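Local coordinates for protein transcriptional regulator (Vibrio vulnificus, PDB 4IVN) that probably represses transcription of the nan genes for sialic acid catabolism by binding DNA, and binds the pathway intermediate N-acetylmannosamine 6-phosphate, at residues A[21-25]-A[48-54]; A[40-46]-A[210-214]; A[207-211]-A[225-229]. All blocks are in the same frame, centred on the assembly; numbering follows the deposited sequence.

Contact 1: residues A[21-25]-A[48-54]; sequences KLRVV and TQTSEAT
Thr54, on the first turn of helix 52-61, faces Lys21 and Leu22 of helix 20-36 within the RpiR-type helix-turn-helix domain, where residues 49-51 make the turn between helices 41-48 and 52-61. The side chain of Lys21 crosses that of Thr54 at about a right angle. Its CG is anti to the backbone N (chi1 -154°), and bends further along the chain bring NZ over the turn, where it gives Thr54 OG1 a weak hydrogen bond of 3.4 Å. A water links the same ammonium to the carbonyl oxygen of Gln49, which follows helix 41-48 and closes it in a Schellman motif; the ammonium is thus linked directly to Thr54 and through water to Gln49.

The other branch of Thr54 is apolar in its contacts. Its CG2 has Leu22 CD1 at 3.5 Å, a tight approach, and Val25 CG2 at 4.1 Å. Leu22 continues onto Arg57 and Asp61 of helix 52-61, and Val25 onto Leu58. Val25 CG2 also lies 3.5 Å from Thr50 OG1, while Val24 CG1 touches the Thr48 carbonyl oxygen. The turn is tied internally as well: Thr48 OG1, itself bonded to the carbonyls of Leu44 and Ala45, accepts from Thr50 OG1 at 2.9 Å. At the N-cap of helix 52-61, Ser51 OG and Thr54 OG1 share a hydrogen bond of 2.9 Å.

Contact 2: residues A[40-46]-A[210-214]; sequences TITDLAR and INHSP
With CG anti to the carbonyl carbon (chi1 -69°) and a bend at chi3 (91°), the side chain of Arg46 lays its guanidinium flat on the imidazole of His212. The two planes are 10° apart and their centres are separated by 3.6 Å. NE2 of the ring sits over the guanidinium centre, 3.3 Å from Arg46 CZ, while Arg46 CD adds a CH-pi contact over the same face. Asp43 OD1 lies near the ring edge, its carboxylate almost perpendicular to the imidazole. A water bridges this oxygen to the backbone N of His212.

At the start of helix 41-48, the hydroxyl of Thr40 has two roles. Thr40 OG1, 2.7 Å from His212 O, donates from a position tilted away from the carbonyl plane, and accepts from Asp43 N. Asp43 OD2 in turn receives Thr40 N on its anti side at 3.2 Å, somewhat out of the carboxylate plane, completing a capping box, and also touches Ile210 CD1. The side chains of Thr40 and Ile210 meet tip to tip, CG2 to CG2 at 3.8 Å. Thr42 and Pro214 slide past each other in opposite directions, with Thr42 OG1 3.1 Å from Pro214 CD. Residues 40-46 belong to the helix-turn-helix domain and 210-214 to the loop after strand 204-208 of the SIS domain, so a capped helix start and an arginine-histidine stack join the two domains within one chain.

Contact 3: residues A[207-211]-A[225-229]; sequences LTNIN and AARPE
Asn209, just beyond the end of strand 204-208, has the most surface buried here, set against the backbone of residues 225-228. Its CG is anti to the carbonyl carbon (chi1 -66°), which carries the amide alongside Ala225 and Ala226. The main chain of Asn209 takes part too: its CA approaches Ala225 O at 3.1 Å in a CA-H...O contact, and a water donates to both Asn209 O and Ala225 O.

Ala225 is held by a backbone hydrogen bond from Ala225 N to Thr208 O, 2.8 Å long. This bond continues the pairing of the parallel strands 204-208 and 221-224, at the edge of the five-stranded sheet of the SIS domain, past the point where the second strand ends. Ala225 also packs on Leu246 of helix 237-257 and Thr108 of helix 93-111.

Pro228 closes over the Asn209 carbonyl, its CA 3.4 Å from Asn209 O in a second CA-H...O contact. Its ring is crossed at about a right angle by the side chain of Ile210, whose CD1 comes to 3.8 Å from Pro228 CB.

In the fold
The three contacts run from the helix-turn-helix domain into the SIS domain. Contacts 1 and 2, with centres 13 Å apart, meet along helix 41-48, where Thr50 N probably bonds to Ala45 O (3.0 Å) and Glu52 packs on Thr42 and Ala45. Contacts 2 and 3 share Ile210 and Asn211, and their centres are 11 Å apart, so Ile210 serves both the domain boundary and the SIS loops. Contacts 1 and 3 do not touch, their nearest atoms being about 11 Å apart. A bound N-acetylmannosamine 6-phosphate lies about 7 Å from the side chain of Asn209, and one lies about 8 Å from that of Ile210, placing contacts 2 and 3 close to a sugar-phosphate pocket.

Contact 1: residues A[21-25]-A[48-54]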
loop_
_atom_site.group_PDB
_atom_site.type_symbol
_atom_site.label_atom_id
_atom_site.label_comp_id
_atom_site.label_asym_id
_atom_site.label_seq_id
_atom_site.Cartn_x
_atom_site.Cartn_y
_atom_site.Cartn_z
ATOM N N LYS A 21 11.856 -30.733 -28.924
ATOM C CA LYS A 21 11.815 -29.362 -28.489
ATOM C C LYS A 21 10.909 -29.267 -27.230
ATOM O O LYS A 21 11.298 -28.683 -26.186
ATOM C CB LYS A 21 11.347 -28.453 -29.632
ATOM C CG LYS A 21 11.839 -27.004 -29.533
ATOM C CD LYS A 21 11.992 -26.347 -30.919
ATOM C CE LYS A 21 11.655 -24.840 -30.946
ATOM N NZ LYS A 21 12.252 -23.878 -29.959
ATOM N N LEU A 22 9.716 -29.847 -27.327
ATOM C CA LEU A 22 8.779 -29.930 -26.192
ATOM C C LEU A 22 9.394 -30.680 -24.971
ATOM O O LEU A 22 9.159 -30.293 -23.832
ATOM C CB LEU A 22 7.427 -30.535 -26.625
ATOM C CG LEU A 22 6.205 -29.707 -27.076
ATOM C CD1 LEU A 22 6.446 -28.241 -27.371
ATOM C CD2 LEU A 22 5.581 -30.342 -28.306
ATOM N N ARG A 23 10.207 -31.711 -25.235
ATOM C CA ARG A 23 10.875 -32.541 -24.193
ATOM C C ARG A 23 11.826 -31.711 -23.373
ATOM O O ARG A 23 11.956 -31.934 -22.164
ATOM C CB ARG A 23 11.684 -33.727 -24.771
ATOM C CG ARG A 23 10.863 -34.961 -25.135
ATOM C CD ARG A 23 11.719 -36.213 -25.400
ATOM N NE ARG A 23 10.996 -37.413 -24.958
ATOM C CZ ARG A 23 11.150 -38.023 -23.774
ATOM N NH1 ARG A 23 12.041 -37.597 -22.878
ATOM N NH2 ARG A 23 10.409 -39.084 -23.482
ATOM N N VAL A 24 12.495 -30.763 -24.039
ATOM C CA VAL A 24 13.423 -29.881 -23.340
ATOM C C VAL A 24 12.629 -29.092 -22.301
ATOM O O VAL A 24 13.033 -28.951 -21.145
ATOM C CB VAL A 24 14.105 -28.934 -24.339
ATOM C CG1 VAL A 24 14.726 -27.751 -23.617
ATOM C CG2 VAL A 24 15.187 -29.717 -25.139
ATOM N N VAL A 25 11.470 -28.594 -22.716
ATOM C CA VAL A 25 10.671 -27.783 -21.792
ATOM C C VAL A 25 10.043 -28.690 -20.742
ATOM O O VAL A 25 9.983 -28.308 -19.562
ATOM C CB VAL A 25 9.539 -27.014 -22.521
ATOM C CG1 VAL A 25 8.758 -26.158 -21.522
ATOM C CG2 VAL A 25 10.090 -26.117 -23.642
ATOM N N THR A 48 14.817 -22.098 -21.063
ATOM C CA THR A 48 14.881 -23.322 -21.826
ATOM C C THR A 48 15.461 -23.099 -23.234
ATOM O O THR A 48 15.647 -24.073 -23.983
ATOM C CB THR A 48 13.486 -23.934 -22.005
ATOM O OG1 THR A 48 12.645 -22.963 -22.632
ATOM C CG2 THR A 48 12.922 -24.471 -20.646
ATOM N N GLN A 49 15.732 -21.840 -23.577
ATOM C CA GLN A 49 16.124 -21.441 -24.942
ATOM C C GLN A 49 15.145 -21.968 -26.017
ATOM O O GLN A 49 15.561 -22.575 -27.019
ATOM C CB GLN A 49 17.531 -21.959 -25.265
ATOM C CG GLN A 49 18.708 -21.233 -24.610
ATOM C CD GLN A 49 19.966 -22.097 -24.684
ATOM O OE1 GLN A 49 20.104 -23.070 -23.938
ATOM N NE2 GLN A 49 20.873 -21.771 -25.605
ATOM N N THR A 50 13.848 -21.749 -25.822
ATOM C CA THR A 50 12.826 -22.157 -26.784
ATOM C C THR A 50 11.958 -20.918 -26.973
ATOM O O THR A 50 12.055 -19.966 -26.200
ATOM C CB THR A 50 12.029 -23.424 -26.288
ATOM O OG1 THR A 50 11.214 -23.111 -25.133
ATOM C CG2 THR A 50 12.967 -24.549 -25.875
ATOM N N SER A 51 11.083 -20.895 -27.949
ATOM C CA SER A 51 10.174 -19.755 -28.071
ATOM C C SER A 51 9.043 -19.820 -27.010
ATOM O O SER A 51 8.808 -20.846 -26.371
ATOM C CB SER A 51 9.569 -19.780 -29.433
ATOM O OG SER A 51 8.901 -21.003 -29.526
ATOM N N GLU A 52 8.318 -18.726 -26.849
ATOM C CA GLU A 52 7.124 -18.788 -26.054
ATOM C C GLU A 52 6.085 -19.652 -26.741
ATOM O O GLU A 52 5.249 -20.256 -26.083
ATOM C CB GLU A 52 6.563 -17.397 -25.826
ATOM C CG GLU A 52 7.552 -16.469 -25.174
ATOM C CD GLU A 52 6.929 -15.127 -24.803
ATOM O OE1 GLU A 52 5.690 -14.967 -24.944
ATOM O OE2 GLU A 52 7.690 -14.247 -24.341
ATOM N N ALA A 53 6.122 -19.708 -28.053
ATOM C CA ALA A 53 5.176 -20.627 -28.771
ATOM C C ALA A 53 5.350 -22.116 -28.376
ATOM O O ALA A 53 4.390 -22.904 -28.337
ATOM C CB ALA A 53 5.333 -20.490 -30.276
ATOM N N THR A 54 6.608 -22.500 -28.171
ATOM C CA THR A 54 6.937 -23.881 -27.796
ATOM C C THR A 54 6.346 -24.170 -26.396
ATOM O O THR A 54 5.685 -25.189 -26.186
ATOM C CB THR A 54 8.451 -24.146 -27.820
ATOM O OG1 THR A 54 8.984 -23.848 -29.108
ATOM C CG2 THR A 54 8.734 -25.635 -27.512
HETATM O O HOH W 1 15.130 -24.042 -29.242
#

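Contact 2: residues A[40-46]-A[210-214]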
loop_
_atom_site.group_PDB
_atom_site.type_symbol
_atom_site.label_atom_id
_atom_site.label_comp_id
_atom_site.label_asym_id
_atom_site.label_seq_id
_atom_site.Cartn_x
_atom_site.Cartn_y
_atom_site.Cartn_z
ATOM N N THR A 40 7.530 -16.297 -15.403
ATOM C CA THR A 40 6.630 -15.854 -16.442
ATOM C C THR A 40 6.825 -16.700 -17.687
ATOM O O THR A 40 7.784 -17.471 -17.770
ATOM C CB THR A 40 6.865 -14.371 -16.799
ATOM O OG1 THR A 40 8.147 -14.216 -17.446
ATOM C CG2 THR A 40 6.772 -13.532 -15.528
ATOM N N ILE A 41 5.921 -16.572 -18.660
ATOM C CA ILE A 41 6.132 -17.363 -19.897
ATOM C C ILE A 41 7.476 -16.949 -20.486
ATOM O O ILE A 41 8.215 -17.813 -21.045
ATOM C CB ILE A 41 4.962 -17.214 -20.881
ATOM C CG1 ILE A 41 5.148 -18.161 -22.059
ATOM C CG2 ILE A 41 4.686 -15.732 -21.172
ATOM C CD1 ILE A 41 3.883 -18.217 -22.891
ATOM N N THR A 42 7.817 -15.652 -20.304
ATOM C CA THR A 42 9.041 -15.020 -20.912
ATOM C C THR A 42 10.285 -15.649 -20.256
ATOM O O THR A 42 11.234 -16.028 -20.936
ATOM C CB THR A 42 9.072 -13.462 -20.788
ATOM O OG1 THR A 42 7.761 -12.928 -21.023
ATOM C CG2 THR A 42 10.047 -12.794 -21.748
ATOM N N ASP A 43 10.221 -15.893 -18.960
ATOM C CA ASP A 43 11.339 -16.629 -18.270
ATOM C C ASP A 43 11.462 -18.071 -18.691
ATOM O O ASP A 43 12.572 -18.552 -18.978
ATOM C CB ASP A 43 11.085 -16.719 -16.751
ATOM C CG ASP A 43 11.278 -15.385 -16.041
ATOM O OD1 ASP A 43 12.252 -14.648 -16.341
ATOM O OD2 ASP A 43 10.463 -15.116 -15.129
ATOM N N LEU A 44 10.346 -18.795 -18.686
ATOM C CA LEU A 44 10.398 -20.252 -19.037
ATOM C C LEU A 44 10.992 -20.453 -20.439
ATOM O O LEU A 44 11.803 -21.377 -20.668
ATOM C CB LEU A 44 9.005 -20.844 -19.013
ATOM C CG LEU A 44 8.971 -22.354 -19.214
ATOM C CD1 LEU A 44 9.972 -23.054 -18.320
ATOM C CD2 LEU A 44 7.573 -22.883 -18.996
ATOM N N ALA A 45 10.601 -19.566 -21.357
ATOM C CA ALA A 45 11.139 -19.540 -22.701
ATOM C C ALA A 45 12.638 -19.282 -22.729
ATOM O O ALA A 45 13.406 -20.052 -23.370
ATOM C CB ALA A 45 10.383 -18.558 -23.590
ATOM N N ARG A 46 13.073 -18.232 -22.045
ATOM C CA ARG A 46 14.502 -17.946 -21.946
ATOM C C ARG A 46 15.303 -19.050 -21.284
ATOM O O ARG A 46 16.354 -19.453 -21.782
ATOM C CB ARG A 46 14.739 -16.688 -21.091
ATOM C CG ARG A 46 14.304 -15.377 -21.691
ATOM C CD ARG A 46 14.489 -14.283 -20.627
ATOM N NE ARG A 46 15.817 -13.638 -20.680
ATOM C CZ ARG A 46 16.841 -13.861 -19.849
ATOM N NH1 ARG A 46 16.782 -14.726 -18.830
ATOM N NH2 ARG A 46 17.943 -13.185 -20.034
ATOM N N ILE A 210 9.513 -8.962 -11.439
ATOM C CA ILE A 210 10.183 -9.943 -12.248
ATOM C C ILE A 210 10.947 -9.226 -13.392
ATOM O O ILE A 210 10.472 -8.240 -13.931
ATOM C CB ILE A 210 9.178 -11.039 -12.726
ATOM C CG1 ILE A 210 9.928 -12.252 -13.214
ATOM C CG2 ILE A 210 8.237 -10.524 -13.733
ATOM C CD1 ILE A 210 9.740 -13.412 -12.272
ATOM N N ASN A 211 12.155 -9.673 -13.664
ATOM C CA ASN A 211 12.942 -9.096 -14.753
ATOM C C ASN A 211 12.416 -9.258 -16.152
ATOM O O ASN A 211 12.539 -8.332 -16.948
ATOM C CB ASN A 211 14.403 -9.579 -14.651
ATOM C CG ASN A 211 15.035 -9.040 -13.404
ATOM O OD1 ASN A 211 15.242 -7.840 -13.289
ATOM N ND2 ASN A 211 15.176 -9.876 -12.400
ATOM N N HIS A 212 11.860 -10.439 -16.486
ATOM C CA HIS A 212 11.368 -10.641 -17.858
ATOM C C HIS A 212 9.940 -11.048 -17.908
ATOM O O HIS A 212 9.508 -11.938 -17.154
ATOM C CB HIS A 212 12.193 -11.699 -18.547
ATOM C CG HIS A 212 13.685 -11.442 -18.440
ATOM N ND1 HIS A 212 14.346 -10.654 -19.326
ATOM C CD2 HIS A 212 14.630 -11.901 -17.532
ATOM C CE1 HIS A 212 15.638 -10.593 -18.964
ATOM N NE2 HIS A 212 15.813 -11.379 -17.889
ATOM N N SER A 213 9.183 -10.482 -18.831
ATOM C CA SER A 213 7.761 -10.691 -18.732
ATOM C C SER A 213 7.275 -10.079 -20.032
ATOM O O SER A 213 8.019 -9.329 -20.655
ATOM C CB SER A 213 7.217 -9.932 -17.484
ATOM O OG SER A 213 6.969 -8.537 -17.846
ATOM N N PRO A 214 6.015 -10.365 -20.435
ATOM C CA PRO A 214 5.390 -9.695 -21.597
ATOM C C PRO A 214 5.488 -8.152 -21.519
ATOM O O PRO A 214 5.627 -7.413 -22.552
ATOM C CB PRO A 214 3.928 -10.113 -21.449
ATOM C CG PRO A 214 3.979 -11.498 -20.830
ATOM C CD PRO A 214 5.192 -11.498 -19.925
HETATM O O HOH W 2 12.830 -12.710 -14.872
#

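Contact 3: residues A[207-211]-A[225-229]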
loop_
_atom_site.group_PDB
_atom_site.type_symbol
_atom_site.label_atom_id
_atom_site.label_comp_id
_atom_site.label_asym_id
_atom_site.label_seq_id
_atom_site.Cartn_x
_atom_site.Cartn_y
_atom_site.Cartn_z
ATOM N N LEU A 207 6.689 -1.113 -13.066
ATOM C CA LEU A 207 7.097 -1.457 -11.708
ATOM C C LEU A 207 6.658 -2.860 -11.406
ATOM O O LEU A 207 5.465 -3.074 -11.245
ATOM C CB LEU A 207 6.431 -0.552 -10.720
ATOM C CG LEU A 207 6.699 0.950 -10.789
ATOM C CD1 LEU A 207 6.141 1.625 -9.526
ATOM C CD2 LEU A 207 8.216 1.262 -10.888
ATOM N N THR A 208 7.591 -3.840 -11.341
ATOM C CA THR A 208 7.165 -5.274 -11.308
ATOM C C THR A 208 8.026 -5.962 -10.278
ATOM O O THR A 208 8.814 -5.309 -9.575
ATOM C CB THR A 208 7.555 -6.002 -12.636
ATOM O OG1 THR A 208 9.008 -6.058 -12.681
ATOM C CG2 THR A 208 7.128 -5.208 -13.759
ATOM N N ASN A 209 7.860 -7.275 -10.167
ATOM C CA ASN A 209 8.725 -8.077 -9.312
ATOM C C ASN A 209 9.339 -9.195 -10.137
ATOM O O ASN A 209 9.722 -10.225 -9.594
ATOM C CB ASN A 209 7.862 -8.750 -8.166
ATOM C CG ASN A 209 7.279 -7.737 -7.192
ATOM O OD1 ASN A 209 7.672 -7.692 -6.016
ATOM N ND2 ASN A 209 6.288 -7.013 -7.619
ATOM N N ILE A 210 9.513 -8.962 -11.439
ATOM C CA ILE A 210 10.183 -9.943 -12.248
ATOM C C ILE A 210 10.947 -9.226 -13.392
ATOM O O ILE A 210 10.472 -8.240 -13.931
ATOM C CB ILE A 210 9.178 -11.039 -12.726
ATOM C CG1 ILE A 210 9.928 -12.252 -13.214
ATOM C CG2 ILE A 210 8.237 -10.524 -13.733
ATOM C CD1 ILE A 210 9.740 -13.412 -12.272
ATOM N N ASN A 211 12.155 -9.673 -13.664
ATOM C CA ASN A 211 12.942 -9.096 -14.753
ATOM C C ASN A 211 12.416 -9.258 -16.152
ATOM O O ASN A 211 12.539 -8.332 -16.948
ATOM C CB ASN A 211 14.403 -9.579 -14.651
ATOM C CG ASN A 211 15.035 -9.040 -13.404
ATOM O OD1 ASN A 211 15.242 -7.840 -13.289
ATOM N ND2 ASN A 211 15.176 -9.876 -12.400
ATOM N N ALA A 225 11.154 -5.045 -8.084
ATOM C CA ALA A 225 11.172 -5.338 -6.619
ATOM C C ALA A 225 11.442 -6.845 -6.430
ATOM O O ALA A 225 11.122 -7.647 -7.343
ATOM C CB ALA A 225 9.735 -4.963 -6.064
ATOM N N ALA A 226 11.966 -7.252 -5.260
ATOM C CA ALA A 226 12.194 -8.629 -4.932
ATOM C C ALA A 226 10.913 -9.388 -4.714
ATOM O O ALA A 226 9.820 -8.818 -4.675
ATOM C CB ALA A 226 13.114 -8.748 -3.704
ATOM N N ARG A 227 11.034 -10.706 -4.631
ATOM C CA ARG A 227 9.874 -11.644 -4.439
ATOM C C ARG A 227 8.859 -11.653 -5.565
ATOM O O ARG A 227 7.764 -11.128 -5.381
ATOM C CB ARG A 227 9.073 -11.332 -3.185
ATOM C CG ARG A 227 9.971 -11.035 -2.024
ATOM C CD ARG A 227 10.029 -12.206 -1.038
ATOM N NE ARG A 227 11.309 -12.895 -1.196
ATOM C CZ ARG A 227 12.525 -12.411 -0.864
ATOM N NH1 ARG A 227 12.720 -11.220 -0.325
ATOM N NH2 ARG A 227 13.581 -13.164 -1.081
ATOM N N PRO A 228 9.160 -12.406 -6.656
ATOM C CA PRO A 228 8.219 -12.638 -7.743
ATOM C C PRO A 228 6.971 -13.277 -7.172
ATOM O O PRO A 228 7.042 -14.136 -6.292
ATOM C CB PRO A 228 8.927 -13.707 -8.571
ATOM C CG PRO A 228 10.365 -13.600 -8.291
ATOM C CD PRO A 228 10.492 -13.008 -6.918
ATOM N N GLU A 229 5.803 -12.928 -7.689
ATOM C CA GLU A 229 4.580 -13.611 -7.190
ATOM C C GLU A 229 4.363 -14.921 -7.914
ATOM O O GLU A 229 4.795 -15.046 -9.042
ATOM C CB GLU A 229 3.350 -12.682 -7.462
ATOM C CG GLU A 229 3.475 -11.488 -6.542
ATOM C CD GLU A 229 2.244 -10.675 -6.463
ATOM O OE1 GLU A 229 1.437 -10.680 -7.427
ATOM O OE2 GLU A 229 2.090 -9.965 -5.463
HETATM O O HOH W 3 12.391 -9.947 -8.147
#